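Local coordinates for glycosylation Associate Protein 2 (Streptococcus agalactiae serotype V, PDB 6OYC) that probably acts within the Gap123 complex in the glycosylation and accessory Sec export of a bacterial surface protein, and may bind sugar, at residues F189-E195 against V252-H258; D278-F284 against S340-E344; P296-S302 against T321-C327; L398-A402 against S416-Q420. All coordinates share one frame; numbering follows the deposited sequence.

Contact 1 of 4, residues F189-E195 against V252-H258; sequences FLEHIIE and VKLGPLH
H258 and E191 meet at the buried end of an antiparallel strand pair. NE2 of H258 donates to OE1 of E191 over 3.2 Å; the N-H...O is nearly straight (174°), lies in the imidazole plane and uses the anti lone pair of the carboxylate. The two planes differ by only 20°. F189 runs alongside H258, with its CD2 4.0 Å from H258 CD2. Next to them a beta bulge sets E191 against two residues: G255 N reaches E191 O at 2.7 Å, while E191 N reaches P256 O at 3.2 Å. P256 CD packs on E191 OE1 at 3.6 Å. On the other sheet face L190 CD2 touches L254 CD2 (4.1 Å), and strand 168-180 covers L254 and L257. Toward E195 most residues are partly exposed, though V252 stays buried; its side chain lies alongside that of I194. There K253, bent at its last torsion (chi4 74°), brings NZ to E195 OE1 at 2.6 Å, a salt bridge, with E159 as a long, weak second partner. In the buried half E191 OE2 is also hydrogen-bonded to Y157 OH, and ND1 of H258 bonds E308. An imidazole with a carboxylate at each nitrogen would probably favour the doubly protonated, cationic form.

Contact 2 of 4, residues D278-F284 against S340-E344; sequences DAIGHEF and SKEYE
The N-cap of helix 341-358 meets a type I turn, D278 to G281, where S340 OG donates to D278 OD2 over 2.9 Å, on its anti lone pair. The same hydroxyl accepts the capping bond from Y343 N at 2.8 Å. D278 OD1 takes H282 N (2.8 Å), so the carboxylate braces its own turn while holding the helix start. A water joins D278 OD2 to S340 N, and weakly to H282 ND1, whose NE2 bonds the hydroxyl of Y157. At the second helical residue, E342 OE1 accepts A279 N from 44° above the carboxylate plane; its other oxygen pairs with K346. The turn leads into strand 283-289 of the mixed sheet in this alpha/beta-hydrolase-like domain, and Y343 follows it: with CG anti to the backbone N (chi1 -175°), its ring extends along the strand start until OH donates to E283 O at 2.8 Å. F284 turns its edge to one face of Y343 in a T-shaped pair, planes at 79°, with F284 CD1 3.8 Å from Y343 CE2.

Contact 3 of 4, residues P296-S302 against T321-C327; sequences PLTVYFS and TPFMLIC
T298 holds OG1 between its backbone N and carbonyl carbon (chi1 57°), which turns the hydroxyl back onto P322 O, 3.0 Å away. S302 places OG beside its own N (chi1 -64°), within 3.2 Å of I326 O. T298 lies in, and S302 directly follows, the first strand of a beta-alpha-beta unit, strand 297-301, helix 313-318, strand 323-327, in the central sheet of an alpha/beta-hydrolase-like domain; the strand segments run nearly parallel. The ladder passes from T298 N to P322 O, then through M324 N to T298 O, Y300 N to M324 O and I326 N to Y300 O, ending at S302 N to I326 O (2.6 Å). Two carbonyls are therefore gripped twice by a single residue. At P322 O the amide and hydroxyl of T298 arrive from opposite faces of the carbonyl plane. At I326 O the amide of S302 comes nearly along the C=O axis and its hydroxyl from well above the plane; that hydroxyl also bonds E311 N. On the face carrying T298 and Y300, M316 of the crossover helix packs on T298, Y300, F323 and L325. The other face carries V299, F301, M324 and I326, where V299 CG1 touches I326 CD1 at 3.7 Å. That same methyl sits over one face of the F301 ring, 4.0 Å from its centroid and 23° off the normal.

Contact 4 of 4, residues L398-A402 against S416-Q420; sequences LGTVA and SLDIQ
The side-chain amide of Q420 has two groups of the opposing helix on opposite sides of its plane, both near OE1. A402 CB is 3.4 Å from Q420 OE1, and G399 CA is 3.8 Å from the same oxygen. With CG anti to the backbone N (chi1 -178°) and the chain extended beyond it, the amide reaches from helix 416-424 across to helix 398-403. The amide is fixed by others: S432 bonds OE1, and D426 O accepts from NE2. The two helical segments cross at -133°, with axes 8.8 Å apart at closest approach. The small residues G399, A402 and S416 lie at the crossing, consistent with A402 and S416 bringing their CA atoms to 5.2 Å. S416 CB rests on V401 CG1 at 3.8 Å. Its OG bonds F413 O, just before the helix, and meets A402 CA in van der Waals contact. Leucine methyl CD2 of L417 packs on A402 CB at 4.0 Å. Further along, L398 and I419 meet at about a right angle, L398 CD1 against I419 CG2 at 3.9 Å, with F336 touching both side chains. No hydrogen bond links the two segments: the polar groups of S416 and Q420 are satisfied elsewhere, which implies that, between these segments, the helices are joined by van der Waals contacts, some of them made by oxygens whose hydrogen bonds lie elsewhere.

In the fold
From the N terminus, contact 1 comes first: it closes a loop of 56 residues, mostly strand, within the antiparallel beta part of the chain. Contact 2 opens after it and closes a second loop, 278-284 to 340-344; contact 3 lies wholly within that loop, pairing strands 297-301 and 323-327. Contact 4 follows separately, bringing together two helical segments with 13 residues between them. No contacts cross. Contacts 1 and 2 touch, I193 and E191 meeting I280 and G281 of the turn, so the antiparallel sheet is joined to the edge of the mixed sheet. Contacts 2 and 3 touch where F284 meets C327 and I326, in neighbouring strands. Contact 4 stands about 8 Å from contact 2 at nearest atoms.

Contact 1 of 4, residues F189-E195 against V252-H258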
loop_
_atom_site.group_PDB
_atom_site.type_symbol
_atom_site.label_atom_id
_atom_site.label_comp_id
_atom_site.label_asym_id
_atom_site.label_seq_id
_atom_site.Cartn_x
_atom_site.Cartn_y
_atom_site.Cartn_z
ATOM N N PHE B 189 -0.319 -13.763 -1.321
ATOM C CA PHE B 189 0.082 -13.578 -2.715
ATOM C C PHE B 189 1.511 -14.062 -2.915
ATOM O O PHE B 189 2.435 -13.589 -2.245
ATOM C CB PHE B 189 -0.038 -12.113 -3.158
ATOM C CG PHE B 189 0.481 -11.884 -4.534
ATOM C CD1 PHE B 189 -0.130 -12.497 -5.619
ATOM C CD2 PHE B 189 1.602 -11.102 -4.748
ATOM C CE1 PHE B 189 0.351 -12.328 -6.894
ATOM C CE2 PHE B 189 2.089 -10.926 -6.026
ATOM C CZ PHE B 189 1.464 -11.543 -7.100
ATOM N N LEU B 190 1.700 -14.974 -3.855
ATOM C CA LEU B 190 2.999 -15.582 -4.116
ATOM C C LEU B 190 3.575 -14.990 -5.402
ATOM O O LEU B 190 3.043 -15.225 -6.490
ATOM C CB LEU B 190 2.856 -17.095 -4.235
ATOM C CG LEU B 190 4.072 -17.874 -4.697
ATOM C CD1 LEU B 190 5.074 -17.853 -3.567
ATOM C CD2 LEU B 190 3.699 -19.326 -5.090
ATOM N N GLU B 191 4.650 -14.223 -5.278
ATOM C CA GLU B 191 5.431 -13.826 -6.440
ATOM C C GLU B 191 6.070 -15.046 -7.062
ATOM O O GLU B 191 6.849 -15.743 -6.404
ATOM C CB GLU B 191 6.535 -12.866 -6.038
ATOM C CG GLU B 191 6.136 -11.470 -5.928
ATOM C CD GLU B 191 7.334 -10.612 -5.628
ATOM O OE1 GLU B 191 7.242 -9.853 -4.629
ATOM O OE2 GLU B 191 8.348 -10.716 -6.383
ATOM N N HIS B 192 5.801 -15.286 -8.336
ATOM C CA HIS B 192 6.525 -16.351 -9.010
ATOM C C HIS B 192 6.433 -16.131 -10.501
ATOM O O HIS B 192 5.667 -15.296 -10.979
ATOM C CB HIS B 192 5.956 -17.713 -8.667
ATOM C CG HIS B 192 4.590 -17.907 -9.220
ATOM N ND1 HIS B 192 3.512 -17.168 -8.782
ATOM C CD2 HIS B 192 4.129 -18.710 -10.209
ATOM C CE1 HIS B 192 2.436 -17.526 -9.461
ATOM N NE2 HIS B 192 2.787 -18.449 -10.338
ATOM N N ILE B 193 7.208 -16.929 -11.224
ATOM C CA ILE B 193 7.233 -16.954 -12.676
ATOM C C ILE B 193 7.489 -18.388 -13.119
ATOM O O ILE B 193 8.337 -19.077 -12.548
ATOM C CB ILE B 193 8.317 -16.014 -13.226
ATOM C CG1 ILE B 193 7.813 -14.580 -13.227
ATOM C CG2 ILE B 193 8.700 -16.426 -14.627
ATOM C CD1 ILE B 193 8.945 -13.597 -13.211
ATOM N N ILE B 194 6.761 -18.823 -14.149
ATOM C CA ILE B 194 6.892 -20.143 -14.753
ATOM C C ILE B 194 7.493 -19.992 -16.139
ATOM O O ILE B 194 7.131 -19.071 -16.873
ATOM C CB ILE B 194 5.530 -20.853 -14.888
ATOM C CG1 ILE B 194 4.783 -20.898 -13.564
ATOM C CG2 ILE B 194 5.735 -22.241 -15.447
ATOM C CD1 ILE B 194 5.606 -21.438 -12.472
ATOM N N GLU B 195 8.375 -20.919 -16.517
ATOM C CA GLU B 195 8.781 -21.104 -17.906
ATOM C C GLU B 195 8.737 -22.589 -18.224
ATOM O O GLU B 195 9.264 -23.402 -17.455
ATOM C CB GLU B 195 10.176 -20.557 -18.173
ATOM C CG GLU B 195 10.375 -19.128 -17.714
ATOM C CD GLU B 195 11.846 -18.764 -17.616
ATOM O OE1 GLU B 195 12.301 -18.314 -16.535
ATOM O OE2 GLU B 195 12.556 -18.943 -18.627
ATOM N N VAL B 252 10.652 -23.001 -12.379
ATOM C CA VAL B 252 9.864 -22.202 -11.447
ATOM C C VAL B 252 10.821 -21.226 -10.786
ATOM O O VAL B 252 11.903 -21.631 -10.342
ATOM C CB VAL B 252 9.183 -23.085 -10.384
ATOM C CG1 VAL B 252 8.127 -22.298 -9.627
ATOM C CG2 VAL B 252 8.609 -24.343 -11.020
ATOM N N LYS B 253 10.445 -19.948 -10.751
ATOM C CA LYS B 253 11.141 -18.930 -9.971
ATOM C C LYS B 253 10.170 -18.438 -8.920
ATOM O O LYS B 253 9.127 -17.885 -9.261
ATOM C CB LYS B 253 11.611 -17.750 -10.828
ATOM C CG LYS B 253 12.649 -18.080 -11.883
ATOM C CD LYS B 253 13.474 -16.832 -12.223
ATOM C CE LYS B 253 14.423 -17.055 -13.411
ATOM N NZ LYS B 253 13.737 -17.101 -14.739
ATOM N N LEU B 254 10.511 -18.623 -7.652
ATOM C CA LEU B 254 9.678 -18.188 -6.539
ATOM C C LEU B 254 10.275 -16.947 -5.899
ATOM O O LEU B 254 11.482 -16.893 -5.645
ATOM C CB LEU B 254 9.553 -19.293 -5.496
ATOM C CG LEU B 254 8.908 -20.562 -6.052
ATOM C CD1 LEU B 254 9.083 -21.710 -5.084
ATOM C CD2 LEU B 254 7.428 -20.324 -6.339
ATOM N N GLY B 255 9.432 -15.965 -5.625
ATOM C CA GLY B 255 9.836 -14.829 -4.835
ATOM C C GLY B 255 9.142 -14.854 -3.489
ATOM O O GLY B 255 8.665 -15.896 -3.041
ATOM N N PRO B 256 9.063 -13.709 -2.816
ATOM C CA PRO B 256 8.408 -13.684 -1.509
ATOM C C PRO B 256 6.967 -14.163 -1.595
ATOM O O PRO B 256 6.267 -13.945 -2.587
ATOM C CB PRO B 256 8.465 -12.202 -1.106
ATOM C CG PRO B 256 9.489 -11.580 -2.010
ATOM C CD PRO B 256 9.435 -12.362 -3.278
ATOM N N LEU B 257 6.522 -14.813 -0.523
ATOM C CA LEU B 257 5.107 -15.083 -0.300
ATOM C C LEU B 257 4.590 -14.024 0.670
ATOM O O LEU B 257 5.011 -13.983 1.831
ATOM C CB LEU B 257 4.898 -16.499 0.246
ATOM C CG LEU B 257 3.544 -16.784 0.897
ATOM C CD1 LEU B 257 2.439 -16.696 -0.155
ATOM C CD2 LEU B 257 3.530 -18.165 1.571
ATOM N N HIS B 258 3.690 -13.164 0.190
ATOM C CA HIS B 258 3.102 -12.103 0.998
ATOM C C HIS B 258 1.877 -12.620 1.718
ATOM O O HIS B 258 1.055 -13.330 1.129
ATOM C CB HIS B 258 2.678 -10.911 0.138
ATOM C CG HIS B 258 3.787 -10.305 -0.652
ATOM N ND1 HIS B 258 4.467 -9.183 -0.232
ATOM C CD2 HIS B 258 4.320 -10.643 -1.850
ATOM C CE1 HIS B 258 5.378 -8.861 -1.133
ATOM N NE2 HIS B 258 5.305 -9.727 -2.127
#

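Contact 2 of 4, residues D278-F284 against S340-E344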
loop_
_atom_site.group_PDB
_atom_site.type_symbol
_atom_site.label_atom_id
_atom_site.label_comp_id
_atom_site.label_asym_id
_atom_site.label_seq_id
_atom_site.Cartn_x
_atom_site.Cartn_y
_atom_site.Cartn_z
ATOM N N ASP B 278 2.605 -5.532 -12.045
ATOM C CA ASP B 278 3.151 -5.665 -13.388
ATOM C C ASP B 278 3.217 -7.138 -13.781
ATOM O O ASP B 278 2.823 -8.020 -13.019
ATOM C CB ASP B 278 4.519 -4.982 -13.476
ATOM C CG ASP B 278 5.660 -5.833 -12.944
ATOM O OD1 ASP B 278 5.437 -6.766 -12.132
ATOM O OD2 ASP B 278 6.817 -5.543 -13.335
ATOM N N ALA B 279 3.760 -7.396 -14.977
ATOM C CA ALA B 279 3.698 -8.739 -15.552
ATOM C C ALA B 279 4.346 -9.792 -14.663
ATOM O O ALA B 279 3.914 -10.949 -14.679
ATOM C CB ALA B 279 4.359 -8.768 -16.930
ATOM N N ILE B 280 5.380 -9.439 -13.893
ATOM C CA ILE B 280 6.101 -10.451 -13.129
ATOM C C ILE B 280 5.657 -10.509 -11.672
ATOM O O ILE B 280 6.284 -11.202 -10.876
ATOM C CB ILE B 280 7.628 -10.272 -13.219
ATOM C CG1 ILE B 280 8.084 -8.969 -12.558
ATOM C CG2 ILE B 280 8.108 -10.402 -14.666
ATOM C CD1 ILE B 280 9.568 -8.997 -12.132
ATOM N N GLY B 281 4.562 -9.837 -11.313
ATOM C CA GLY B 281 4.071 -9.903 -9.949
ATOM C C GLY B 281 4.709 -8.918 -8.999
ATOM O O GLY B 281 4.643 -9.116 -7.780
ATOM N N HIS B 282 5.340 -7.868 -9.519
ATOM C CA HIS B 282 5.843 -6.784 -8.694
ATOM C C HIS B 282 4.710 -5.817 -8.411
ATOM O O HIS B 282 4.046 -5.353 -9.341
ATOM C CB HIS B 282 6.986 -6.058 -9.400
ATOM C CG HIS B 282 8.301 -6.746 -9.268
ATOM N ND1 HIS B 282 9.484 -6.169 -9.675
ATOM C CD2 HIS B 282 8.623 -7.969 -8.779
ATOM C CE1 HIS B 282 10.481 -7.007 -9.436
ATOM N NE2 HIS B 282 9.984 -8.106 -8.894
ATOM N N GLU B 283 4.485 -5.518 -7.131
ATOM C CA GLU B 283 3.383 -4.676 -6.704
ATOM C C GLU B 283 3.875 -3.328 -6.195
ATOM O O GLU B 283 5.008 -3.192 -5.722
ATOM C CB GLU B 283 2.560 -5.327 -5.584
ATOM C CG GLU B 283 2.182 -6.787 -5.823
ATOM C CD GLU B 283 1.768 -7.502 -4.535
ATOM O OE1 GLU B 283 0.560 -7.744 -4.316
ATOM O OE2 GLU B 283 2.661 -7.814 -3.729
ATOM N N PHE B 284 2.985 -2.339 -6.298
ATOM C CA PHE B 284 2.966 -1.192 -5.407
ATOM C C PHE B 284 1.519 -0.934 -5.033
ATOM O O PHE B 284 0.588 -1.390 -5.708
ATOM C CB PHE B 284 3.615 0.080 -6.028
ATOM C CG PHE B 284 2.904 0.627 -7.260
ATOM C CD1 PHE B 284 3.184 0.124 -8.531
ATOM C CD2 PHE B 284 1.995 1.682 -7.151
ATOM C CE1 PHE B 284 2.547 0.646 -9.660
ATOM C CE2 PHE B 284 1.358 2.215 -8.279
ATOM C CZ PHE B 284 1.629 1.696 -9.528
ATOM N N SER B 340 10.224 -2.785 -13.839
ATOM C CA SER B 340 9.885 -2.805 -15.252
ATOM C C SER B 340 9.336 -1.451 -15.682
ATOM O O SER B 340 8.922 -0.621 -14.863
ATOM C CB SER B 340 8.873 -3.914 -15.557
ATOM O OG SER B 340 7.522 -3.523 -15.292
ATOM N N LYS B 341 9.356 -1.226 -16.991
ATOM C CA LYS B 341 8.761 -0.016 -17.534
ATOM C C LYS B 341 7.278 0.009 -17.257
ATOM O O LYS B 341 6.710 1.083 -17.012
ATOM C CB LYS B 341 8.996 0.087 -19.047
ATOM C CG LYS B 341 10.455 0.336 -19.511
ATOM C CD LYS B 341 11.451 -0.746 -19.007
ATOM C CE LYS B 341 11.010 -2.192 -19.384
ATOM N NZ LYS B 341 11.567 -3.221 -18.470
ATOM N N GLU B 342 6.634 -1.158 -17.326
ATOM C CA GLU B 342 5.244 -1.258 -16.914
ATOM C C GLU B 342 5.085 -0.825 -15.468
ATOM O O GLU B 342 4.210 -0.013 -15.142
ATOM C CB GLU B 342 4.749 -2.682 -17.094
ATOM C CG GLU B 342 3.338 -2.861 -16.621
ATOM C CD GLU B 342 2.907 -4.299 -16.644
ATOM O OE1 GLU B 342 3.753 -5.164 -16.924
ATOM O OE2 GLU B 342 1.722 -4.565 -16.379
ATOM N N TYR B 343 5.958 -1.331 -14.588
ATOM C CA TYR B 343 5.859 -0.995 -13.171
ATOM C C TYR B 343 5.985 0.510 -12.968
ATOM O O TYR B 343 5.118 1.141 -12.352
ATOM C CB TYR B 343 6.931 -1.760 -12.389
ATOM C CG TYR B 343 6.878 -1.602 -10.884
ATOM C CD1 TYR B 343 7.585 -0.585 -10.244
ATOM C CD2 TYR B 343 6.158 -2.500 -10.092
ATOM C CE1 TYR B 343 7.557 -0.448 -8.857
ATOM C CE2 TYR B 343 6.114 -2.364 -8.708
ATOM C CZ TYR B 343 6.818 -1.348 -8.102
ATOM O OH TYR B 343 6.785 -1.228 -6.740
ATOM N N GLU B 344 7.035 1.110 -13.534
ATOM C CA GLU B 344 7.309 2.520 -13.276
ATOM C C GLU B 344 6.291 3.427 -13.956
ATOM O O GLU B 344 5.833 4.413 -13.362
ATOM C CB GLU B 344 8.722 2.854 -13.722
ATOM C CG GLU B 344 9.765 2.037 -13.007
ATOM C CD GLU B 344 11.151 2.344 -13.500
ATOM O OE1 GLU B 344 11.274 3.120 -14.463
ATOM O OE2 GLU B 344 12.123 1.804 -12.943
HETATM O O HOH W 1 9.267 -4.879 -12.226
#

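Contact 3 of 4, residues P296-S302 against T321-C327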
loop_
_atom_site.group_PDB
_atom_site.type_symbol
_atom_site.label_atom_id
_atom_site.label_comp_id
_atom_site.label_asym_id
_atom_site.label_seq_id
_atom_site.Cartn_x
_atom_site.Cartn_y
_atom_site.Cartn_z
ATOM N N PRO B 296 -2.938 21.966 -2.790
ATOM C CA PRO B 296 -2.454 21.051 -3.803
ATOM C C PRO B 296 -2.616 19.595 -3.415
ATOM O O PRO B 296 -3.033 19.318 -2.326
ATOM C CB PRO B 296 -0.995 21.376 -3.808
ATOM C CG PRO B 296 -0.708 21.613 -2.401
ATOM C CD PRO B 296 -1.924 22.177 -1.771
ATOM N N LEU B 297 -2.292 18.685 -4.319
ATOM C CA LEU B 297 -2.314 17.264 -4.009
ATOM C C LEU B 297 -0.909 16.903 -3.514
ATOM O O LEU B 297 0.060 17.139 -4.186
ATOM C CB LEU B 297 -2.728 16.428 -5.198
ATOM C CG LEU B 297 -2.395 14.949 -5.217
ATOM C CD1 LEU B 297 -3.082 14.239 -4.096
ATOM C CD2 LEU B 297 -2.748 14.306 -6.514
ATOM N N THR B 298 -0.829 16.318 -2.340
ATOM C CA THR B 298 0.461 16.003 -1.732
ATOM C C THR B 298 0.705 14.494 -1.701
ATOM O O THR B 298 -0.059 13.750 -1.076
ATOM C CB THR B 298 0.523 16.574 -0.323
ATOM O OG1 THR B 298 -0.572 16.042 0.438
ATOM C CG2 THR B 298 0.429 18.094 -0.376
ATOM N N VAL B 299 1.799 14.055 -2.317
ATOM C CA VAL B 299 2.127 12.637 -2.456
ATOM C C VAL B 299 3.303 12.304 -1.546
ATOM O O VAL B 299 4.355 12.956 -1.613
ATOM C CB VAL B 299 2.452 12.286 -3.920
ATOM C CG1 VAL B 299 2.843 10.817 -4.065
ATOM C CG2 VAL B 299 1.281 12.635 -4.831
ATOM N N TYR B 300 3.136 11.284 -0.705
ATOM C CA TYR B 300 4.208 10.790 0.158
ATOM C C TYR B 300 4.563 9.365 -0.237
ATOM O O TYR B 300 3.717 8.470 -0.141
ATOM C CB TYR B 300 3.797 10.835 1.628
ATOM C CG TYR B 300 4.903 10.427 2.577
ATOM C CD1 TYR B 300 6.101 11.140 2.630
ATOM C CD2 TYR B 300 4.750 9.330 3.433
ATOM C CE1 TYR B 300 7.114 10.774 3.502
ATOM C CE2 TYR B 300 5.764 8.951 4.303
ATOM C CZ TYR B 300 6.943 9.679 4.335
ATOM O OH TYR B 300 7.947 9.314 5.202
ATOM N N PHE B 301 5.805 9.159 -0.689
ATOM C CA PHE B 301 6.320 7.815 -0.919
ATOM C C PHE B 301 6.828 7.223 0.396
ATOM O O PHE B 301 7.619 7.853 1.107
ATOM C CB PHE B 301 7.457 7.825 -1.935
ATOM C CG PHE B 301 7.021 8.037 -3.364
ATOM C CD1 PHE B 301 6.680 9.303 -3.820
ATOM C CD2 PHE B 301 7.009 6.985 -4.262
ATOM C CE1 PHE B 301 6.302 9.508 -5.128
ATOM C CE2 PHE B 301 6.630 7.189 -5.583
ATOM C CZ PHE B 301 6.274 8.451 -6.016
ATOM N N SER B 302 6.387 6.006 0.711
ATOM C CA SER B 302 6.794 5.382 1.961
ATOM C C SER B 302 8.279 5.047 1.930
ATOM O O SER B 302 8.840 4.692 0.886
ATOM C CB SER B 302 5.981 4.109 2.221
ATOM O OG SER B 302 4.609 4.387 2.410
ATOM N N THR B 321 -4.861 18.670 3.421
ATOM C CA THR B 321 -4.751 18.779 1.978
ATOM C C THR B 321 -5.067 17.429 1.331
ATOM O O THR B 321 -4.971 16.386 1.987
ATOM C CB THR B 321 -3.327 19.240 1.616
ATOM O OG1 THR B 321 -3.249 19.591 0.230
ATOM C CG2 THR B 321 -2.316 18.141 1.921
ATOM N N PRO B 322 -5.489 17.405 0.065
ATOM C CA PRO B 322 -5.643 16.111 -0.618
ATOM C C PRO B 322 -4.301 15.413 -0.695
ATOM O O PRO B 322 -3.271 16.054 -0.925
ATOM C CB PRO B 322 -6.161 16.486 -2.010
ATOM C CG PRO B 322 -6.703 17.888 -1.860
ATOM C CD PRO B 322 -5.922 18.539 -0.769
ATOM N N PHE B 323 -4.307 14.091 -0.491
ATOM C CA PHE B 323 -3.033 13.392 -0.381
ATOM C C PHE B 323 -3.097 11.963 -0.905
ATOM O O PHE B 323 -4.149 11.313 -0.939
ATOM C CB PHE B 323 -2.506 13.404 1.063
ATOM C CG PHE B 323 -3.275 12.541 2.036
ATOM C CD1 PHE B 323 -4.379 13.041 2.701
ATOM C CD2 PHE B 323 -2.840 11.243 2.335
ATOM C CE1 PHE B 323 -5.067 12.275 3.628
ATOM C CE2 PHE B 323 -3.517 10.456 3.270
ATOM C CZ PHE B 323 -4.637 10.967 3.916
ATOM N N MET B 324 -1.930 11.492 -1.316
ATOM C CA MET B 324 -1.743 10.158 -1.846
ATOM C C MET B 324 -0.562 9.533 -1.125
ATOM O O MET B 324 0.436 10.214 -0.857
ATOM C CB MET B 324 -1.501 10.207 -3.350
ATOM C CG MET B 324 -1.638 8.894 -4.072
ATOM S SD MET B 324 -1.457 9.180 -5.847
ATOM C CE MET B 324 -1.239 7.510 -6.472
ATOM N N LEU B 325 -0.696 8.255 -0.771
ATOM C CA LEU B 325 0.407 7.470 -0.229
ATOM C C LEU B 325 0.782 6.367 -1.209
ATOM O O LEU B 325 -0.081 5.804 -1.887
ATOM C CB LEU B 325 0.045 6.860 1.120
ATOM C CG LEU B 325 -0.717 7.758 2.091
ATOM C CD1 LEU B 325 -1.074 6.951 3.337
ATOM C CD2 LEU B 325 0.117 9.002 2.444
ATOM N N ILE B 326 2.075 6.071 -1.289
ATOM C CA ILE B 326 2.621 5.045 -2.174
ATOM C C ILE B 326 3.625 4.233 -1.364
ATOM O O ILE B 326 4.518 4.804 -0.727
ATOM C CB ILE B 326 3.292 5.662 -3.420
ATOM C CG1 ILE B 326 2.482 6.872 -3.928
ATOM C CG2 ILE B 326 3.485 4.617 -4.518
ATOM C CD1 ILE B 326 2.833 7.334 -5.319
ATOM N N CYS B 327 3.480 2.910 -1.383
ATOM C CA CYS B 327 4.424 2.022 -0.717
ATOM C C CYS B 327 4.810 0.887 -1.661
ATOM O O CYS B 327 4.082 0.561 -2.604
ATOM C CB CYS B 327 3.851 1.444 0.581
ATOM S SG CYS B 327 2.448 0.342 0.304
#

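Contact 4 of 4, residues L398-A402 against S416-Q420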
loop_
_atom_site.group_PDB
_atom_site.type_symbol
_atom_site.label_atom_id
_atom_site.label_comp_id
_atom_site.label_asym_id
_atom_site.label_seq_id
_atom_site.Cartn_x
_atom_site.Cartn_y
_atom_site.Cartn_z
ATOM N N LEU B 398 22.023 4.226 -6.238
ATOM C CA LEU B 398 21.797 2.917 -5.630
ATOM C C LEU B 398 22.993 1.997 -5.843
ATOM O O LEU B 398 23.421 1.305 -4.911
ATOM C CB LEU B 398 20.517 2.298 -6.190
ATOM C CG LEU B 398 19.269 2.666 -5.395
ATOM C CD1 LEU B 398 18.034 1.986 -5.969
ATOM C CD2 LEU B 398 19.464 2.323 -3.928
ATOM N N GLY B 399 23.545 1.978 -7.063
ATOM C CA GLY B 399 24.778 1.246 -7.309
ATOM C C GLY B 399 25.907 1.640 -6.375
ATOM O O GLY B 399 26.711 0.792 -5.974
ATOM N N THR B 400 25.968 2.918 -5.993
ATOM C CA THR B 400 26.928 3.354 -4.983
ATOM C C THR B 400 26.572 2.807 -3.603
ATOM O O THR B 400 27.459 2.369 -2.857
ATOM C CB THR B 400 26.996 4.887 -4.956
ATOM O OG1 THR B 400 27.612 5.362 -6.163
ATOM C CG2 THR B 400 27.773 5.382 -3.733
ATOM N N VAL B 401 25.284 2.833 -3.239
ATOM C CA VAL B 401 24.866 2.223 -1.977
ATOM C C VAL B 401 25.257 0.753 -1.954
ATOM O O VAL B 401 25.711 0.224 -0.928
ATOM C CB VAL B 401 23.354 2.413 -1.765
ATOM C CG1 VAL B 401 22.880 1.692 -0.483
ATOM C CG2 VAL B 401 23.004 3.910 -1.732
ATOM N N ALA B 402 25.111 0.084 -3.101
ATOM C CA ALA B 402 25.493 -1.314 -3.218
ATOM C C ALA B 402 26.972 -1.498 -2.903
ATOM O O ALA B 402 27.335 -2.271 -2.007
ATOM C CB ALA B 402 25.157 -1.824 -4.621
ATOM N N SER B 416 20.466 -3.735 -0.520
ATOM C CA SER B 416 20.749 -2.992 -1.745
ATOM C C SER B 416 21.339 -3.902 -2.812
ATOM O O SER B 416 21.168 -3.649 -4.014
ATOM C CB SER B 416 21.697 -1.822 -1.462
ATOM O OG SER B 416 22.964 -2.249 -0.974
ATOM N N LEU B 417 22.033 -4.963 -2.395
ATOM C CA LEU B 417 22.552 -5.932 -3.356
ATOM C C LEU B 417 21.416 -6.621 -4.095
ATOM O O LEU B 417 21.481 -6.817 -5.315
ATOM C CB LEU B 417 23.436 -6.958 -2.641
ATOM C CG LEU B 417 24.582 -6.369 -1.810
ATOM C CD1 LEU B 417 25.554 -7.439 -1.355
ATOM C CD2 LEU B 417 25.311 -5.289 -2.606
ATOM N N ASP B 418 20.355 -6.984 -3.375
ATOM C CA ASP B 418 19.189 -7.560 -4.039
ATOM C C ASP B 418 18.502 -6.544 -4.934
ATOM O O ASP B 418 17.997 -6.902 -6.006
ATOM C CB ASP B 418 18.224 -8.104 -2.995
ATOM C CG ASP B 418 18.823 -9.259 -2.213
ATOM O OD1 ASP B 418 19.383 -10.195 -2.851
ATOM O OD2 ASP B 418 18.751 -9.221 -0.964
ATOM N N ILE B 419 18.505 -5.274 -4.537
ATOM C CA ILE B 419 17.925 -4.241 -5.386
ATOM C C ILE B 419 18.722 -4.091 -6.679
ATOM O O ILE B 419 18.143 -3.918 -7.757
ATOM C CB ILE B 419 17.823 -2.924 -4.606
ATOM C CG1 ILE B 419 16.956 -3.147 -3.361
ATOM C CG2 ILE B 419 17.237 -1.833 -5.483
ATOM C CD1 ILE B 419 16.843 -1.932 -2.440
ATOM N N GLN B 420 20.059 -4.173 -6.605
ATOM C CA GLN B 420 20.845 -4.143 -7.837
ATOM C C GLN B 420 20.600 -5.388 -8.678
ATOM O O GLN B 420 20.515 -5.304 -9.913
ATOM C CB GLN B 420 22.343 -4.004 -7.549
ATOM C CG GLN B 420 23.157 -3.913 -8.856
ATOM C CD GLN B 420 24.578 -3.412 -8.670
ATOM O OE1 GLN B 420 24.836 -2.487 -7.892
ATOM N NE2 GLN B 420 25.516 -4.032 -9.388
#